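Long-range contacts in enterobactin synthetase component F-related protein (Vibrio cholerae serotype O1, PDB 4OXI), which is an adenylation domain that probably uses ATP to activate glycine as glycyl-adenylate, in a lipopolysaccharide modification pathway behind antimicrobial peptide resistance: residues A[474-479]-A[534-539]; A[496-501]-A[510-515]; A[325-330]-A[349-354]. All coordinates share one frame; numbering follows the deposited sequence.

Contact 1 (A[474-479]-A[534-539]); sequences AGQRVE and QLNPTF. With GAP (glycyl-adenosine-5'-phosphate), chain B.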
loop_
_atom_site.group_PDB
_atom_site.type_symbol
_atom_site.label_atom_id
_atom_site.label_comp_id
_atom_site.label_asym_id
_atom_site.label_seq_id
_atom_site.Cartn_x
_atom_site.Cartn_y
_atom_site.Cartn_z
ATOM N N ALA A 474 7.573 11.729 2.618
ATOM C CA ALA A 474 8.377 10.789 1.828
ATOM C C ALA A 474 7.501 9.657 1.275
ATOM O O ALA A 474 7.835 8.468 1.392
ATOM C CB ALA A 474 9.537 10.217 2.671
ATOM N N GLY A 475 6.354 10.020 0.722
ATOM C CA GLY A 475 5.502 9.031 0.071
ATOM C C GLY A 475 4.644 8.146 0.967
ATOM O O GLY A 475 3.913 7.293 0.459
ATOM N N GLN A 476 4.722 8.342 2.285
ATOM C CA GLN A 476 3.958 7.527 3.228
ATOM C C GLN A 476 2.836 8.318 3.912
ATOM O O GLN A 476 3.053 9.426 4.419
ATOM C CB GLN A 476 4.881 6.967 4.295
ATOM C CG GLN A 476 6.054 6.175 3.763
ATOM C CD GLN A 476 6.856 5.568 4.902
ATOM O OE1 GLN A 476 6.283 5.022 5.850
ATOM N NE2 GLN A 476 8.180 5.682 4.834
ATOM N N ARG A 477 1.639 7.743 3.928
ATOM C CA ARG A 477 0.474 8.357 4.564
ATOM C C ARG A 477 0.648 8.538 6.078
ATOM O O ARG A 477 1.054 7.614 6.774
ATOM C CB ARG A 477 -0.735 7.466 4.308
ATOM C CG ARG A 477 -2.032 7.914 4.956
ATOM C CD ARG A 477 -3.183 7.031 4.483
ATOM N NE ARG A 477 -4.362 7.125 5.343
ATOM C CZ ARG A 477 -5.560 6.634 5.027
ATOM N NH1 ARG A 477 -5.750 6.021 3.858
ATOM N NH2 ARG A 477 -6.572 6.765 5.876
ATOM N N VAL A 478 0.329 9.719 6.593
ATOM C CA VAL A 478 0.350 9.926 8.039
ATOM C C VAL A 478 -0.586 11.061 8.442
ATOM O O VAL A 478 -0.808 11.989 7.666
ATOM C CB VAL A 478 1.788 10.204 8.547
ATOM C CG1 VAL A 478 2.287 11.523 8.013
ATOM C CG2 VAL A 478 1.847 10.161 10.086
ATOM N N GLU A 479 -1.156 10.976 9.641
ATOM C CA GLU A 479 -1.905 12.096 10.215
ATOM C C GLU A 479 -0.944 13.006 10.988
ATOM O O GLU A 479 -0.272 12.557 11.919
ATOM C CB GLU A 479 -2.982 11.573 11.181
ATOM C CG GLU A 479 -3.952 10.536 10.590
ATOM C CD GLU A 479 -5.001 11.158 9.682
ATOM O OE1 GLU A 479 -5.076 12.406 9.624
ATOM O OE2 GLU A 479 -5.755 10.397 9.028
ATOM N N GLN A 534 7.898 5.432 19.142
ATOM C CA GLN A 534 6.446 5.588 19.012
ATOM C C GLN A 534 5.993 5.990 17.617
ATOM O O GLN A 534 4.797 6.016 17.334
ATOM C CB GLN A 534 5.925 6.582 20.062
ATOM C CG GLN A 534 6.115 6.069 21.488
ATOM C CD GLN A 534 5.973 7.156 22.539
ATOM O OE1 GLN A 534 4.950 7.836 22.602
ATOM N NE2 GLN A 534 7.008 7.326 23.374
ATOM N N LEU A 535 6.957 6.314 16.760
ATOM C CA LEU A 535 6.685 6.695 15.384
ATOM C C LEU A 535 7.671 5.979 14.471
ATOM O O LEU A 535 8.820 5.730 14.849
ATOM C CB LEU A 535 6.866 8.210 15.182
ATOM C CG LEU A 535 5.879 9.200 15.802
ATOM C CD1 LEU A 535 6.345 10.619 15.548
ATOM C CD2 LEU A 535 4.489 8.984 15.234
ATOM N N ASN A 536 7.224 5.666 13.265
ATOM C CA ASN A 536 8.135 5.274 12.201
ATOM C C ASN A 536 9.129 6.412 11.946
ATOM O O ASN A 536 8.730 7.574 11.916
ATOM C CB ASN A 536 7.319 4.981 10.944
ATOM C CG ASN A 536 8.157 4.413 9.816
ATOM O OD1 ASN A 536 8.884 5.144 9.126
ATOM N ND2 ASN A 536 8.056 3.101 9.615
ATOM N N PRO A 537 10.423 6.079 11.756
ATOM C CA PRO A 537 11.516 7.048 11.532
ATOM C C PRO A 537 11.180 8.127 10.500
ATOM O O PRO A 537 11.624 9.270 10.622
ATOM C CB PRO A 537 12.650 6.172 10.992
ATOM C CG PRO A 537 12.416 4.837 11.629
ATOM C CD PRO A 537 10.915 4.687 11.776
ATOM N N THR A 538 10.401 7.754 9.494
ATOM C CA THR A 538 10.027 8.678 8.434
ATOM C C THR A 538 9.271 9.866 9.016
ATOM O O THR A 538 9.439 11.000 8.563
ATOM C CB THR A 538 9.129 7.982 7.401
ATOM O OG1 THR A 538 9.834 6.868 6.847
ATOM C CG2 THR A 538 8.721 8.945 6.285
ATOM N N PHE A 539 8.460 9.591 10.035
ATOM C CA PHE A 539 7.579 10.589 10.607
ATOM C C PHE A 539 8.214 11.355 11.773
ATOM O O PHE A 539 7.700 12.403 12.176
ATOM C CB PHE A 539 6.274 9.922 11.040
ATOM C CG PHE A 539 5.607 9.134 9.940
ATOM C CD1 PHE A 539 5.627 9.593 8.621
ATOM C CD2 PHE A 539 4.974 7.927 10.217
ATOM C CE1 PHE A 539 5.016 8.854 7.598
ATOM C CE2 PHE A 539 4.365 7.179 9.200
ATOM C CZ PHE A 539 4.384 7.643 7.892
HETATM N N GAP B . -3.867 3.324 -2.333
HETATM C CA GAP B . -2.907 4.334 -2.867
HETATM C C GAP B . -2.608 5.306 -1.743
HETATM O O GAP B . -1.826 6.232 -1.863
HETATM P PA GAP B . -3.159 5.918 0.880
HETATM O O1A GAP B . -4.363 5.484 1.678
HETATM O O2A GAP B . -1.756 5.751 1.440
HETATM O O3A GAP B . -3.312 5.101 -0.491
HETATM C "C5'" GAP B . -4.714 7.874 0.083
HETATM O "O5'" GAP B . -3.410 7.459 0.492
HETATM C "C4'" GAP B . -4.697 9.369 -0.160
HETATM O "O4'" GAP B . -3.604 9.698 -1.021
HETATM C "C3'" GAP B . -5.908 9.865 -0.918
HETATM O "O3'" GAP B . -7.009 10.094 -0.039
HETATM C "C2'" GAP B . -5.379 11.134 -1.564
HETATM O "O2'" GAP B . -5.296 12.177 -0.606
HETATM C "C1'" GAP B . -3.935 10.814 -1.847
HETATM N N9 GAP B . -3.791 10.412 -3.265
HETATM C C8 GAP B . -3.760 9.145 -3.721
HETATM N N7 GAP B . -3.601 9.115 -5.068
HETATM C C5 GAP B . -3.541 10.397 -5.491
HETATM C C6 GAP B . -3.399 11.074 -6.796
HETATM N N6 GAP B . -3.259 10.356 -7.943
HETATM N N1 GAP B . -3.392 12.429 -6.796
HETATM C C2 GAP B . -3.517 13.152 -5.660
HETATM N N3 GAP B . -3.651 12.593 -4.441
HETATM C C4 GAP B . -3.665 11.246 -4.297
#

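Contact 2 (A[496-501]-A[510-515]); sequences VAIVPW and SGTVAF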
loop_
_atom_site.group_PDB
_atom_site.type_symbol
_atom_site.label_atom_id
_atom_site.label_comp_id
_atom_site.label_asym_id
_atom_site.label_seq_id
_atom_site.Cartn_x
_atom_site.Cartn_y
_atom_site.Cartn_z
ATOM N N VAL A 496 2.254 22.906 20.431
ATOM C CA VAL A 496 3.051 22.086 19.507
ATOM C C VAL A 496 2.482 22.177 18.095
ATOM O O VAL A 496 1.272 22.063 17.911
ATOM C CB VAL A 496 3.020 20.591 19.889
ATOM C CG1 VAL A 496 3.676 19.753 18.807
ATOM C CG2 VAL A 496 3.688 20.331 21.216
ATOM N N ALA A 497 3.346 22.383 17.103
ATOM C CA ALA A 497 2.935 22.312 15.699
ATOM C C ALA A 497 3.864 21.385 14.917
ATOM O O ALA A 497 5.093 21.435 15.099
ATOM C CB ALA A 497 2.927 23.695 15.069
ATOM N N ILE A 498 3.294 20.532 14.066
ATOM C CA ILE A 498 4.101 19.654 13.221
ATOM C C ILE A 498 3.969 20.147 11.785
ATOM O O ILE A 498 2.862 20.321 11.289
ATOM C CB ILE A 498 3.661 18.183 13.322
ATOM C CG1 ILE A 498 3.594 17.739 14.777
ATOM C CG2 ILE A 498 4.601 17.280 12.533
ATOM C CD1 ILE A 498 4.964 17.643 15.492
ATOM N N VAL A 499 5.096 20.394 11.126
ATOM C CA VAL A 499 5.082 21.000 9.803
ATOM C C VAL A 499 5.813 20.110 8.810
ATOM O O VAL A 499 6.940 19.689 9.075
ATOM C CB VAL A 499 5.778 22.370 9.819
ATOM C CG1 VAL A 499 5.789 22.964 8.434
ATOM C CG2 VAL A 499 5.078 23.305 10.786
ATOM N N PRO A 500 5.165 19.802 7.672
ATOM C CA PRO A 500 5.860 19.093 6.589
ATOM C C PRO A 500 6.979 19.975 6.055
ATOM O O PRO A 500 6.703 21.106 5.639
ATOM C CB PRO A 500 4.778 18.936 5.516
ATOM C CG PRO A 500 3.474 19.031 6.277
ATOM C CD PRO A 500 3.744 20.039 7.360
ATOM N N TRP A 501 8.204 19.460 6.061
ATOM C CA TRP A 501 9.382 20.221 5.649
ATOM C C TRP A 501 10.598 19.301 5.625
ATOM O O TRP A 501 10.765 18.486 6.530
ATOM C CB TRP A 501 9.648 21.368 6.630
ATOM C CG TRP A 501 10.677 22.301 6.114
ATOM C CD1 TRP A 501 12.025 22.279 6.371
ATOM C CD2 TRP A 501 10.453 23.381 5.203
ATOM N NE1 TRP A 501 12.647 23.290 5.671
ATOM C CE2 TRP A 501 11.703 23.979 4.947
ATOM C CE3 TRP A 501 9.316 23.897 4.573
ATOM C CZ2 TRP A 501 11.842 25.079 4.095
ATOM C CZ3 TRP A 501 9.454 24.987 3.724
ATOM C CH2 TRP A 501 10.707 25.565 3.493
ATOM N N SER A 510 9.549 15.656 2.322
ATOM C CA SER A 510 10.395 14.496 2.597
ATOM C C SER A 510 10.537 14.226 4.094
ATOM O O SER A 510 11.133 13.219 4.494
ATOM C CB SER A 510 11.783 14.681 1.967
ATOM O OG SER A 510 12.361 15.921 2.354
ATOM N N GLY A 511 9.997 15.124 4.918
ATOM C CA GLY A 511 10.138 15.017 6.366
ATOM C C GLY A 511 9.205 15.960 7.109
ATOM O O GLY A 511 8.387 16.660 6.488
ATOM N N THR A 512 9.316 15.972 8.438
ATOM C CA THR A 512 8.567 16.913 9.280
ATOM C C THR A 512 9.517 17.680 10.197
ATOM O O THR A 512 10.627 17.223 10.473
ATOM C CB THR A 512 7.526 16.200 10.188
ATOM O OG1 THR A 512 8.195 15.286 11.075
ATOM C CG2 THR A 512 6.487 15.451 9.348
ATOM N N VAL A 513 9.080 18.841 10.673
ATOM C CA VAL A 513 9.791 19.517 11.751
ATOM C C VAL A 513 8.811 19.861 12.871
ATOM O O VAL A 513 7.605 20.023 12.633
ATOM C CB VAL A 513 10.553 20.796 11.281
ATOM C CG1 VAL A 513 11.501 20.479 10.141
ATOM C CG2 VAL A 513 9.592 21.866 10.876
ATOM N N ALA A 514 9.320 19.962 14.095
ATOM C CA ALA A 514 8.459 20.254 15.232
ATOM C C ALA A 514 8.734 21.645 15.817
ATOM O O ALA A 514 9.891 22.047 15.948
ATOM C CB ALA A 514 8.612 19.173 16.290
ATOM N N PHE A 515 7.667 22.376 16.138
ATOM C CA PHE A 515 7.755 23.610 16.919
ATOM C C PHE A 515 7.116 23.383 18.274
ATOM O O PHE A 515 5.977 22.916 18.360
ATOM C CB PHE A 515 7.027 24.762 16.227
ATOM C CG PHE A 515 7.664 25.197 14.944
ATOM C CD1 PHE A 515 8.568 26.251 14.929
ATOM C CD2 PHE A 515 7.367 24.551 13.748
ATOM C CE1 PHE A 515 9.165 26.661 13.751
ATOM C CE2 PHE A 515 7.964 24.956 12.553
ATOM C CZ PHE A 515 8.864 26.016 12.560
HETATM O O HOH W 1 12.345 17.457 8.061
#

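Contact 3 (A[325-330]-A[349-354]); sequences HSLPSL and QQATQQ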
loop_
_atom_site.group_PDB
_atom_site.type_symbol
_atom_site.label_atom_id
_atom_site.label_comp_id
_atom_site.label_asym_id
_atom_site.label_seq_id
_atom_site.Cartn_x
_atom_site.Cartn_y
_atom_site.Cartn_z
ATOM N N HIS A 325 14.323 9.462 -23.935
ATOM C CA HIS A 325 14.573 8.156 -24.539
ATOM C C HIS A 325 15.415 7.207 -23.683
ATOM O O HIS A 325 15.741 6.108 -24.128
ATOM C CB HIS A 325 15.194 8.317 -25.933
ATOM C CG HIS A 325 14.447 9.267 -26.814
ATOM N ND1 HIS A 325 13.320 8.900 -27.519
ATOM C CD2 HIS A 325 14.659 10.575 -27.098
ATOM C CE1 HIS A 325 12.868 9.942 -28.196
ATOM N NE2 HIS A 325 13.662 10.971 -27.958
ATOM N N SER A 326 15.758 7.616 -22.462
ATOM C CA SER A 326 16.626 6.793 -21.605
ATOM C C SER A 326 15.947 5.561 -21.001
ATOM O O SER A 326 16.628 4.693 -20.456
ATOM C CB SER A 326 17.253 7.625 -20.484
ATOM O OG SER A 326 16.283 8.073 -19.555
ATOM N N LEU A 327 14.618 5.474 -21.099
ATOM C CA LEU A 327 13.895 4.322 -20.553
ATOM C C LEU A 327 12.976 3.666 -21.580
ATOM O O LEU A 327 11.765 3.605 -21.362
ATOM C CB LEU A 327 13.072 4.750 -19.333
ATOM C CG LEU A 327 13.901 5.257 -18.161
ATOM C CD1 LEU A 327 13.005 5.613 -16.977
ATOM C CD2 LEU A 327 14.939 4.210 -17.769
ATOM N N PRO A 328 13.545 3.162 -22.697
ATOM C CA PRO A 328 12.717 2.605 -23.776
ATOM C C PRO A 328 11.919 1.372 -23.396
ATOM O O PRO A 328 10.923 1.102 -24.047
ATOM C CB PRO A 328 13.749 2.208 -24.848
ATOM C CG PRO A 328 15.035 2.041 -24.108
ATOM C CD PRO A 328 14.984 3.091 -23.026
ATOM N N SER A 329 12.340 0.613 -22.391
ATOM C CA SER A 329 11.621 -0.631 -22.085
ATOM C C SER A 329 10.292 -0.405 -21.338
ATOM O O SER A 329 9.444 -1.297 -21.309
ATOM C CB SER A 329 12.503 -1.595 -21.285
ATOM O OG SER A 329 12.671 -1.138 -19.940
ATOM N N LEU A 330 10.108 0.776 -20.748
ATOM C CA LEU A 330 9.000 1.000 -19.801
ATOM C C LEU A 330 7.712 1.414 -20.504
ATOM O O LEU A 330 7.472 2.608 -20.713
ATOM C CB LEU A 330 9.381 2.082 -18.783
ATOM C CG LEU A 330 8.959 1.856 -17.325
ATOM C CD1 LEU A 330 8.896 3.171 -16.571
ATOM C CD2 LEU A 330 7.648 1.095 -17.220
ATOM N N GLN A 349 7.570 10.903 -19.081
ATOM C CA GLN A 349 7.100 10.418 -20.379
ATOM C C GLN A 349 8.129 10.623 -21.507
ATOM O O GLN A 349 8.215 9.808 -22.430
ATOM C CB GLN A 349 5.743 11.034 -20.753
ATOM C CG GLN A 349 5.201 10.517 -22.094
ATOM C CD GLN A 349 3.694 10.638 -22.205
ATOM O OE1 GLN A 349 3.158 11.728 -22.446
ATOM N NE2 GLN A 349 2.996 9.517 -22.027
ATOM N N GLN A 350 8.916 11.694 -21.430
ATOM C CA GLN A 350 9.984 11.901 -22.412
ATOM C C GLN A 350 11.039 10.810 -22.312
ATOM O O GLN A 350 11.629 10.413 -23.319
ATOM C CB GLN A 350 10.626 13.282 -22.257
ATOM C CG GLN A 350 9.811 14.415 -22.888
ATOM C CD GLN A 350 9.568 14.204 -24.381
ATOM O OE1 GLN A 350 10.482 14.360 -25.199
ATOM N NE2 GLN A 350 8.335 13.836 -24.742
ATOM N N ALA A 351 11.279 10.314 -21.100
ATOM C CA ALA A 351 12.246 9.227 -20.925
ATOM C C ALA A 351 11.718 7.919 -21.476
ATOM O O ALA A 351 12.473 7.155 -22.071
ATOM C CB ALA A 351 12.629 9.065 -19.472
ATOM N N THR A 352 10.430 7.642 -21.274
ATOM C CA THR A 352 9.892 6.359 -21.729
ATOM C C THR A 352 9.329 6.443 -23.148
ATOM O O THR A 352 9.267 5.431 -23.844
ATOM C CB THR A 352 8.761 5.804 -20.790
ATOM O OG1 THR A 352 7.579 6.607 -20.919
ATOM C CG2 THR A 352 9.206 5.775 -19.330
ATOM N N GLN A 353 8.902 7.647 -23.548
ATOM C CA GLN A 353 8.148 7.864 -24.786
ATOM C C GLN A 353 6.890 7.015 -24.814
ATOM O O GLN A 353 6.349 6.737 -25.884
ATOM C CB GLN A 353 9.008 7.586 -26.031
ATOM C CG GLN A 353 10.244 8.476 -26.130
ATOM C CD GLN A 353 9.887 9.902 -26.498
ATOM O OE1 GLN A 353 9.072 10.129 -27.388
ATOM N NE2 GLN A 353 10.481 10.867 -25.805
ATOM N N GLN A 354 6.419 6.604 -23.640
ATOM C CA GLN A 354 5.289 5.680 -23.572
ATOM C C GLN A 354 4.231 6.097 -22.530
ATOM O O GLN A 354 4.460 7.039 -21.770
ATOM C CB GLN A 354 5.831 4.254 -23.405
ATOM C CG GLN A 354 6.425 3.745 -24.730
ATOM C CD GLN A 354 7.138 2.421 -24.607
ATOM O OE1 GLN A 354 6.616 1.392 -25.013
ATOM N NE2 GLN A 354 8.352 2.442 -24.062
HETATM O O HOH W 2 5.770 4.701 -19.761
#

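Contact 1 (A[474-479]-A[534-539])
Val-478 sits over one face of the Phe-539 ring, its CB 3.7 Å from the ring centroid and 15° off the normal, a CH-pi contact in which CG1 and CG2 spread over different parts of the ring. At the ring's edge lies CB of Gln-476, 3.7 Å from Phe-539 CZ, and the Gln-476 amide plane is turned 57° from the ring. CG of Gln-476 stands beside its own backbone N (chi1 -56°) and the chain then runs extended, which brings NE2 to Thr-538 OG1 at 2.9 Å in a bent, weak hydrogen bond. Residues 476-479, in what matches the A8 core motif of adenylation domains, form a short strand paired with 470-473, so alternate side chains leave by opposite faces: Gln-476 and Val-478 meet the 534-539 loop, while Arg-477 goes the other way. Its extended chain carries NH1 to O1A of the glycyl-adenylate phosphate, a 2.6 Å hydrogen bond, and NH2 makes a salt bridge with Glu-364. On the loop, Asn-536 OD1 accepts from Thr-538 N at 3.0 Å, an Asx turn, and also from Thr-538 OG1, holding the hydroxyl that meets Gln-476. Ala-474 CB adds a looser touch, 3.9 Å from Thr-538 CG2.

Contact 2 (A[496-501]-A[510-515])
A beta hairpin joins these segments, strand 496-500 pairing antiparallel with 512-515 through Ala-497 opposite Phe-515 and Val-499 opposite Val-513, the two hydrogen-bonded pairs. Each makes both of its backbone bonds, from Phe-515 N to Ala-497 O at 2.9 Å, for example, and from Val-513 N to Val-499 O at 2.8 Å. A fifth bond, Trp-501 N to Gly-511 O at 2.8 Å, carries the pairing past the last strand residue, though here the donor stands 43° out of the carbonyl plane. CG2 of Val-499, beside the backbone N, comes against the edge of the Phe-515 ring, 3.8 Å from CE2. Next along that face, Val-513 CG2 packs against Val-499 CB, and Val-513 CG1 points to Trp-501 CB at 4.1 Å. Helix 560-568 lies on this side, with Leu-567 touching Val-513 and Leu-563 touching Phe-515. The hairpin forms two strands of a three-stranded sheet completed by 543-546, which runs parallel to 512-516 and is reached through helix 524-531, a beta-alpha-beta crossover. On the other face Ile-498 divides its branches: CD1 reaches Ala-514 CB at 4.0 Å, whereas CG2 meets Thr-512 CB at 3.9 Å. Helix 480-491 packs there on Ile-498 through Ile-483.

Contact 3 (A[325-330]-A[349-354])
The side-chain amide of Gln-353 lies across one face of the His-325 imidazole, the two planes only 20° apart, with Gln-353 CD 3.4 Å from His-325 CE1 and Gln-353 NE2 set toward the rim of the ring. A bend in the glutamine chain (chi2 -73°) folds the amide back over its own helix end, where NE2 donates to Gln-350 O at 2.8 Å. The same carbonyl takes the nearly straight bond from His-325 N, 2.9 Å long, so a second donor grips this oxygen. Leu-327 N donates to the next one, Ala-351 O, at 2.9 Å, from above its carbonyl plane. The extended side chain of Gln-354 donates through NE2 both to Pro-328 O, at 2.9 Å, and to Thr-352 O, linking the beta turn 327-330 to the helix end. Thr-352 OG1 accepts from Gln-354 N in an ST turn, and a water joins that hydroxyl to Leu-330 O, while Thr-352 CG2 packs against Leu-330 CB at 3.7 Å. Leu-327 and Leu-330 also rest on Ile-298 of helix 294-301. The loop leads into strand 332-336, and helix 342-352 connects that strand to its parallel neighbour 356-360, a beta-alpha-beta unit whose entrance and helix end are thus bonded together.

In the fold
Contacts 1 and 2 are neighbours, their centres 11 Å apart: Phe-539 O of contact 1 lies 3.1 Å from Thr-512 OG1 of contact 2, a probable hydrogen bond, and Ala-474 CB packs on Ser-510 O. The whole hairpin falls within the chain that runs between the two segments of contact 1. Of the three, contact 1 reaches the glycyl-adenylate, through Arg-477; the side chain of Pro-500 in contact 2 is about 13 Å from the bound glycyl-adenosine-5'-phosphate (GAP). Contact 3 closes earlier in the chain, in the AMP-binding region, and stands apart, its nearest atoms about 18 Å from contact 1 and about 21 Å from contact 2.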